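Long-range contacts in dally-like protein (Drosophila melanogaster, PDB 3ODN), which probably acts as a GPI-anchored cell-surface heparan sulfate proteoglycan of the glypican family, with a largely helical protein core that takes part in Hedgehog signalling: residues V251-L256 / L422-C427; S283-M288 / I400-V405. The protein carries 2 engineered substitutions. All coordinates share one frame; numbering follows the deposited sequence.

Contact 1: residues V251-L256 / L422-C427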
ATOM      1  N   VAL A 251      31.523  -1.190 -10.756  1.00 71.26           N
ATOM      2  CA  VAL A 251      31.399  -2.527 -11.353  1.00 74.82           C
ATOM      3  C   VAL A 251      30.035  -3.097 -10.999  1.00 81.04           C
ATOM      4  O   VAL A 251      29.271  -3.436 -11.907  1.00 84.18           O
ATOM      5  CB  VAL A 251      32.580  -3.476 -10.977  1.00 79.43           C
ATOM      6  CG1 VAL A 251      32.257  -4.949 -11.226  1.00 81.84           C
ATOM      7  CG2 VAL A 251      33.866  -3.068 -11.689  1.00 80.93           C
ATOM      8  N   ILE A 252      29.700  -3.131  -9.690  1.00 75.67           N
ATOM      9  CA  ILE A 252      28.417  -3.671  -9.214  1.00 74.46           C
ATOM     10  C   ILE A 252      27.180  -2.895  -9.716  1.00 77.39           C
ATOM     11  O   ILE A 252      26.176  -3.533 -10.038  1.00 78.75           O
ATOM     12  CB  ILE A 252      28.437  -4.109  -7.717  1.00 74.42           C
ATOM     13  CG1 ILE A 252      29.545  -5.172  -7.519  1.00 77.34           C
ATOM     14  CG2 ILE A 252      27.085  -4.696  -7.291  1.00 72.44           C
ATOM     15  CD1 ILE A 252      30.053  -5.321  -6.187  1.00 79.22           C
ATOM     16  N   LYS A 253      27.293  -1.555  -9.893  1.00 71.99           N
ATOM     17  CA  LYS A 253      26.231  -0.725 -10.487  1.00 71.72           C
ATOM     18  C   LYS A 253      25.968  -1.170 -11.960  1.00 81.97           C
ATOM     19  O   LYS A 253      24.813  -1.267 -12.382  1.00 81.93           O
ATOM     20  CB  LYS A 253      26.589   0.773 -10.441  1.00 71.94           C
ATOM     21  CG  LYS A 253      26.411   1.436  -9.085  1.00 74.94           C
ATOM     22  CD  LYS A 253      26.252   2.951  -9.214  1.00 79.17           C
ATOM     23  CE  LYS A 253      26.279   3.661  -7.884  1.00 88.85           C
ATOM     24  NZ  LYS A 253      25.125   3.299  -7.005  1.00104.01           N
ATOM     25  N   GLY A 254      27.042  -1.467 -12.701  1.00 83.04           N
ATOM     26  CA  GLY A 254      26.964  -1.944 -14.078  1.00 86.99           C
ATOM     27  C   GLY A 254      26.347  -3.327 -14.199  1.00 93.75           C
ATOM     28  O   GLY A 254      25.644  -3.609 -15.179  1.00 94.50           O
ATOM     29  N   CYS A 255      26.625  -4.206 -13.204  1.00 91.82           N
ATOM     30  CA  CYS A 255      26.073  -5.566 -13.112  1.00 95.29           C
ATOM     31  C   CYS A 255      24.566  -5.491 -12.910  1.00 99.03           C
ATOM     32  O   CYS A 255      23.808  -6.173 -13.607  1.00103.76           O
ATOM     33  CB  CYS A 255      26.730  -6.342 -11.975  1.00 95.57           C
ATOM     34  SG  CYS A 255      28.431  -6.852 -12.305  1.00103.40           S
ATOM     35  N   LEU A 256      24.138  -4.654 -11.953  1.00 89.60           N
ATOM     36  CA  LEU A 256      22.728  -4.476 -11.613  1.00 87.07           C
ATOM     37  C   LEU A 256      22.129  -3.234 -12.318  1.00 91.06           C
ATOM     38  O   LEU A 256      21.222  -2.604 -11.768  1.00 87.07           O
ATOM     39  CB  LEU A 256      22.537  -4.386 -10.073  1.00 82.59           C
ATOM     40  CG  LEU A 256      23.304  -5.365  -9.165  1.00 86.42           C
ATOM     41  CD1 LEU A 256      23.441  -4.808  -7.770  1.00 81.64           C
ATOM     42  CD2 LEU A 256      22.630  -6.713  -9.103  1.00 90.87           C
ATOM     43  N   LEU A 422      22.559  -1.642  -2.706  1.00 57.48           N
ATOM     44  CA  LEU A 422      23.048  -2.981  -3.028  1.00 60.48           C
ATOM     45  C   LEU A 422      24.551  -2.964  -3.394  1.00 66.78           C
ATOM     46  O   LEU A 422      25.295  -3.576  -2.623  1.00 67.44           O
ATOM     47  CB  LEU A 422      22.168  -3.729  -4.069  1.00 62.60           C
ATOM     48  CG  LEU A 422      20.885  -4.442  -3.571  1.00 65.90           C
ATOM     49  CD1 LEU A 422      20.089  -4.989  -4.739  1.00 67.87           C
ATOM     50  CD2 LEU A 422      21.205  -5.625  -2.646  1.00 68.00           C
ATOM     51  N   PRO A 423      25.077  -2.180  -4.393  1.00 63.43           N
ATOM     52  CA  PRO A 423      26.541  -2.166  -4.607  1.00 63.67           C
ATOM     53  C   PRO A 423      27.371  -1.866  -3.349  1.00 65.75           C
ATOM     54  O   PRO A 423      28.368  -2.540  -3.104  1.00 65.68           O
ATOM     55  CB  PRO A 423      26.743  -1.120  -5.717  1.00 65.00           C
ATOM     56  CG  PRO A 423      25.455  -0.400  -5.834  1.00 68.03           C
ATOM     57  CD  PRO A 423      24.401  -1.364  -5.421  1.00 64.67           C
ATOM     58  N   HIS A 424      26.928  -0.899  -2.531  1.00 61.91           N
ATOM     59  CA  HIS A 424      27.603  -0.512  -1.282  1.00 61.69           C
ATOM     60  C   HIS A 424      27.561  -1.643  -0.242  1.00 65.29           C
ATOM     61  O   HIS A 424      28.566  -1.886   0.421  1.00 65.21           O
ATOM     62  CB  HIS A 424      27.014   0.802  -0.721  1.00 60.67           C
ATOM     63  CG  HIS A 424      26.903   1.877  -1.755  1.00 64.35           C
ATOM     64  ND1 HIS A 424      28.008   2.632  -2.136  1.00 66.66           N
ATOM     65  CD2 HIS A 424      25.844   2.239  -2.514  1.00 66.23           C
ATOM     66  CE1 HIS A 424      27.582   3.427  -3.104  1.00 66.12           C
ATOM     67  NE2 HIS A 424      26.281   3.241  -3.355  1.00 66.34           N
ATOM     68  N   SER A 425      26.410  -2.354  -0.138  1.00 62.20           N
ATOM     69  CA  SER A 425      26.219  -3.509   0.746  1.00 63.56           C
ATOM     70  C   SER A 425      27.204  -4.642   0.337  1.00 69.75           C
ATOM     71  O   SER A 425      27.979  -5.116   1.183  1.00 70.80           O
ATOM     72  CB  SER A 425      24.761  -3.979   0.709  1.00 66.38           C
ATOM     73  OG  SER A 425      24.520  -5.117   1.522  1.00 73.10           O
ATOM     74  N   VAL A 426      27.237  -4.989  -0.977  1.00 66.78           N
ATOM     75  CA  VAL A 426      28.140  -5.990  -1.570  1.00 69.95           C
ATOM     76  C   VAL A 426      29.640  -5.697  -1.270  1.00 74.41           C
ATOM     77  O   VAL A 426      30.355  -6.594  -0.813  1.00 76.77           O
ATOM     78  CB  VAL A 426      27.898  -6.183  -3.099  1.00 75.14           C
ATOM     79  CG1 VAL A 426      28.715  -7.352  -3.646  1.00 79.08           C
ATOM     80  CG2 VAL A 426      26.422  -6.385  -3.413  1.00 74.49           C
ATOM     81  N   CYS A 427      30.097  -4.453  -1.506  1.00 68.21           N
ATOM     82  CA  CYS A 427      31.506  -4.068  -1.334  1.00 68.40           C
ATOM     83  C   CYS A 427      32.030  -4.025   0.097  1.00 71.84           C
ATOM     84  O   CYS A 427      33.228  -4.192   0.304  1.00 73.56           O
ATOM     85  CB  CYS A 427      31.815  -2.775  -2.085  1.00 66.83           C
ATOM     86  SG  CYS A 427      31.491  -2.858  -3.865  1.00 72.61           S
TER

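Contact 2: residues S283-M288 / I400-V405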
ATOM      1  N   SER A 283      -6.104  12.198   8.236  1.00 54.74           N
ATOM      2  CA  SER A 283      -7.415  12.523   7.669  1.00 55.36           C
ATOM      3  C   SER A 283      -8.291  11.394   7.116  1.00 57.29           C
ATOM      4  O   SER A 283      -9.507  11.572   7.102  1.00 57.27           O
ATOM      5  CB  SER A 283      -7.359  13.739   6.739  1.00 60.22           C
ATOM      6  OG  SER A 283      -6.793  13.461   5.469  1.00 69.49           O
ATOM      7  N   PHE A 284      -7.704  10.246   6.663  1.00 49.93           N
ATOM      8  CA  PHE A 284      -8.505   9.117   6.169  1.00 47.08           C
ATOM      9  C   PHE A 284      -8.496   7.965   7.175  1.00 50.76           C
ATOM     10  O   PHE A 284      -8.730   6.822   6.787  1.00 50.12           O
ATOM     11  CB  PHE A 284      -8.048   8.631   4.760  1.00 48.10           C
ATOM     12  CG  PHE A 284      -8.024   9.593   3.577  1.00 50.59           C
ATOM     13  CD1 PHE A 284      -7.341   9.263   2.403  1.00 51.64           C
ATOM     14  CD2 PHE A 284      -8.657  10.839   3.646  1.00 52.66           C
ATOM     15  CE1 PHE A 284      -7.296  10.156   1.326  1.00 53.05           C
ATOM     16  CE2 PHE A 284      -8.590  11.735   2.576  1.00 56.25           C
ATOM     17  CZ  PHE A 284      -7.931  11.381   1.417  1.00 54.19           C
ATOM     18  N   ASN A 285      -8.209   8.244   8.471  1.00 50.04           N
ATOM     19  CA  ASN A 285      -8.117   7.204   9.515  1.00 49.49           C
ATOM     20  C   ASN A 285      -9.370   6.323   9.504  1.00 51.11           C
ATOM     21  O   ASN A 285     -10.468   6.822   9.792  1.00 50.27           O
ATOM     22  CB  ASN A 285      -7.843   7.807  10.924  1.00 51.83           C
ATOM     23  CG  ASN A 285      -7.653   6.778  12.038  1.00 72.90           C
ATOM     24  OD1 ASN A 285      -8.583   6.418  12.748  1.00 74.35           O
ATOM     25  ND2 ASN A 285      -6.445   6.288  12.234  1.00 62.93           N
ATOM     26  N   ILE A 286      -9.201   5.031   9.113  1.00 45.65           N
ATOM     27  CA  ILE A 286     -10.308   4.068   9.042  1.00 45.39           C
ATOM     28  C   ILE A 286     -10.909   3.624  10.410  1.00 56.01           C
ATOM     29  O   ILE A 286     -12.096   3.255  10.456  1.00 58.02           O
ATOM     30  CB  ILE A 286     -10.082   2.919   8.017  1.00 45.42           C
ATOM     31  CG1 ILE A 286     -11.433   2.323   7.555  1.00 43.07           C
ATOM     32  CG2 ILE A 286      -9.157   1.857   8.576  1.00 45.38           C
ATOM     33  CD1 ILE A 286     -11.418   1.536   6.327  1.00 34.56           C
ATOM     34  N   VAL A 287     -10.100   3.675  11.518  1.00 53.75           N
ATOM     35  CA  VAL A 287     -10.558   3.300  12.870  1.00 53.88           C
ATOM     36  C   VAL A 287     -11.596   4.298  13.343  1.00 60.12           C
ATOM     37  O   VAL A 287     -12.626   3.877  13.864  1.00 60.64           O
ATOM     38  CB  VAL A 287      -9.419   3.088  13.912  1.00 57.57           C
ATOM     39  CG1 VAL A 287      -9.942   2.390  15.173  1.00 58.28           C
ATOM     40  CG2 VAL A 287      -8.250   2.309  13.306  1.00 56.14           C
ATOM     41  N   MET A 288     -11.364   5.607  13.091  1.00 58.93           N
ATOM     42  CA  MET A 288     -12.299   6.693  13.432  1.00 62.07           C
ATOM     43  C   MET A 288     -13.612   6.637  12.603  1.00 62.66           C
ATOM     44  O   MET A 288     -14.570   7.345  12.936  1.00 63.45           O
ATOM     45  CB  MET A 288     -11.641   8.091  13.292  1.00 66.72           C
ATOM     46  CG  MET A 288     -10.519   8.414  14.304  1.00 73.59           C
ATOM     47  SD  MET A 288     -10.723   7.884  16.040  1.00 82.12           S
ATOM     48  CE  MET A 288     -12.265   8.751  16.511  1.00 81.38           C
ATOM     49  N   ILE A 400      -4.741  -1.214  17.124  1.00 68.04           N
ATOM     50  CA  ILE A 400      -3.808  -2.174  16.533  1.00 67.12           C
ATOM     51  C   ILE A 400      -3.481  -1.881  15.054  1.00 67.72           C
ATOM     52  O   ILE A 400      -2.315  -2.016  14.648  1.00 66.95           O
ATOM     53  CB  ILE A 400      -4.121  -3.652  16.949  1.00 72.33           C
ATOM     54  CG1 ILE A 400      -3.655  -3.899  18.407  1.00 75.97           C
ATOM     55  CG2 ILE A 400      -3.492  -4.695  16.031  1.00 72.37           C
ATOM     56  CD1 ILE A 400      -4.485  -4.971  19.223  1.00 85.57           C
ATOM     57  N   LEU A 401      -4.477  -1.356  14.291  1.00 61.32           N
ATOM     58  CA  LEU A 401      -4.270  -0.975  12.887  1.00 56.78           C
ATOM     59  C   LEU A 401      -3.391   0.271  12.788  1.00 56.34           C
ATOM     60  O   LEU A 401      -2.560   0.324  11.894  1.00 54.25           O
ATOM     61  CB  LEU A 401      -5.602  -0.872  12.099  1.00 55.35           C
ATOM     62  CG  LEU A 401      -5.536  -0.893  10.549  1.00 57.55           C
ATOM     63  CD1 LEU A 401      -5.072  -2.223  10.012  1.00 57.82           C
ATOM     64  CD2 LEU A 401      -6.900  -0.657   9.959  1.00 58.02           C
ATOM     65  N   ASP A 402      -3.486   1.222  13.738  1.00 54.37           N
ATOM     66  CA  ASP A 402      -2.599   2.406  13.750  1.00 55.90           C
ATOM     67  C   ASP A 402      -1.138   2.008  14.017  1.00 62.24           C
ATOM     68  O   ASP A 402      -0.226   2.549  13.380  1.00 60.96           O
ATOM     69  CB  ASP A 402      -3.052   3.452  14.781  1.00 60.39           C
ATOM     70  CG  ASP A 402      -4.248   4.267  14.323  1.00 77.46           C
ATOM     71  OD1 ASP A 402      -5.392   3.803  14.517  1.00 81.00           O
ATOM     72  OD2 ASP A 402      -4.039   5.360  13.757  1.00 83.49           O
ATOM     73  N   ARG A 403      -0.933   1.022  14.926  1.00 62.16           N
ATOM     74  CA  ARG A 403       0.379   0.461  15.298  1.00 63.59           C
ATOM     75  C   ARG A 403       1.028  -0.225  14.080  1.00 64.82           C
ATOM     76  O   ARG A 403       2.202   0.031  13.798  1.00 64.63           O
ATOM     77  CB  ARG A 403       0.215  -0.540  16.470  1.00 67.81           C
ATOM     78  CG  ARG A 403       1.479  -0.865  17.250  1.00 75.67           C
ATOM     79  CD  ARG A 403       1.888  -2.330  17.105  1.00 92.24           C
ATOM     80  NE  ARG A 403       1.101  -3.226  17.961  1.00107.46           N
ATOM     81  CZ  ARG A 403       0.202  -4.108  17.521  1.00120.89           C
ATOM     82  NH1 ARG A 403      -0.033  -4.237  16.217  1.00102.50           N
ATOM     83  NH2 ARG A 403      -0.460  -4.876  18.379  1.00104.66           N
ATOM     84  N   ILE A 404       0.255  -1.073  13.356  1.00 58.95           N
ATOM     85  CA  ILE A 404       0.732  -1.764  12.159  1.00 56.97           C
ATOM     86  C   ILE A 404       1.070  -0.795  11.011  1.00 58.48           C
ATOM     87  O   ILE A 404       2.117  -0.962  10.394  1.00 60.52           O
ATOM     88  CB  ILE A 404      -0.054  -3.066  11.775  1.00 60.33           C
ATOM     89  CG1 ILE A 404       0.811  -4.060  10.973  1.00 61.88           C
ATOM     90  CG2 ILE A 404      -1.365  -2.790  11.054  1.00 58.18           C
ATOM     91  CD1 ILE A 404       2.098  -4.528  11.639  1.00 70.41           C
ATOM     92  N   VAL A 405       0.267   0.274  10.814  1.00 51.23           N
ATOM     93  CA  VAL A 405       0.538   1.298   9.800  1.00 48.25           C
ATOM     94  C   VAL A 405       1.851   2.054  10.091  1.00 53.57           C
ATOM     95  O   VAL A 405       2.666   2.208   9.183  1.00 53.11           O
ATOM     96  CB  VAL A 405      -0.672   2.228   9.527  1.00 49.71           C
ATOM     97  CG1 VAL A 405      -0.306   3.361   8.562  1.00 48.28           C
ATOM     98  CG2 VAL A 405      -1.841   1.424   8.974  1.00 48.80           C
TER

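Contact 1: residues V251-L256 / L422-C427
Ile-252 packs on three residues of helix 422-428 in this contact, a worked case of two short helical segments, 251-255 and 422-427, whose axes come within 9.1 Å at closest approach, their N-to-C directions 129° apart. The two branches of Ile-252 divide the work. CG2, anti to the backbone N, rests on Pro-423, 3.7 Å from its CA, at the point where the backbones come nearest. The other branch ends in CD1, which lies 3.5 Å from Val-426 CG1 and 3.7 Å from Cys-427 SG. One turn further on, Leu-256 CD1 reaches Leu-422 CB at 4.1 Å, the two side chains meeting at about a right angle.

The polar margin belongs to Lys-253. Its aliphatic part runs across the proline ring, CG 3.9 Å from Pro-423 CG, and a bend at chi4 (-65°) brings NZ within 3.8 Å of His-424 NE2, oblique to the imidazole.

Covalent bonds complete the arrangement: Cys-427 is joined to Cys-248 on helix 245-255, and Cys-255 to Cys-223. Leu-62 of helix 48-106 touches both Ile-252 and Val-426. Short helices packed on a small apolar core and cross-linked by disulfides are characteristic of the cysteine-rich lobe of glypicans.

Contact 2: residues S283-M288 / I400-V405
Leu-401 and Asp-402, neighbours on helix 400-414, share the task of meeting the segment that leads into helix 287-290, one through hydrocarbon and the other through its carboxylate.

Leu-401 comes first. Its CG stands anti to the backbone N (chi1 -162°), and its CD2 methyl lies 3.7 Å from Ile-286 CG2, the two side chains passing at a slant. The inner part of the same leucine faces the next residue, Val-287, with Leu-401 CB 4.3 Å from Val-287 CG2. Helix 48-106 adds to this apolar patch: Phe-84 touches Leu-401 and Phe-88 touches Ile-286, while residues of helix 182-214, among them Phe-194, pack on Ile-286 as well.

Asp-402 follows, and both its oxygens lie near the Asn-285 amide. OD2 is the nearer, 3.0 Å from Asn-285 ND2, with the carboxylate and amide planes only 25° apart although the side chains cross at about a right angle. OD1 also meets Val-287, 3.4 Å from its CG2 methyl. A weak, long ion pair with Arg-406, one turn along the same helix, gives OD2 a second polar neighbour, and Leu-281 of helix 260-281 touches the aspartate side chain.

The amide that meets Asp-402 is itself held at both ends. Asn-285 OD1 accepts from Met-288 N at 2.9 Å, the donor nitrogen lying 19° out of the carbonyl plane, and ND2 donates to the carbonyl oxygen of Leu-280. These two bonds hold the rotation of the amide. An asparagine accepting from the backbone N three residues later is the hallmark of an N-cap; here the capped turn joins helix 260-281 to helix 287-290 and packs on helix 400-414 within the glypican helical bundle.

The two contacts illustrate how an elongated, mainly helical protein is tied together at separate points along its length. Their centres lie 38 Å apart, and the nearest atoms are about 23 Å from one another, so they do not touch. Along the chain the order is 251-256, 283-288, 400-405 and 422-427, which nests contact 2 inside the loop closed by contact 1. Helices 400-414 and 422-428 are consecutive and supply one side of each contact. The long helix 48-106 adjoins both sites. Thus the chain that resumes after the unmodelled residues 322-397 packs first against the middle of the bundle and then against the cysteine-rich end.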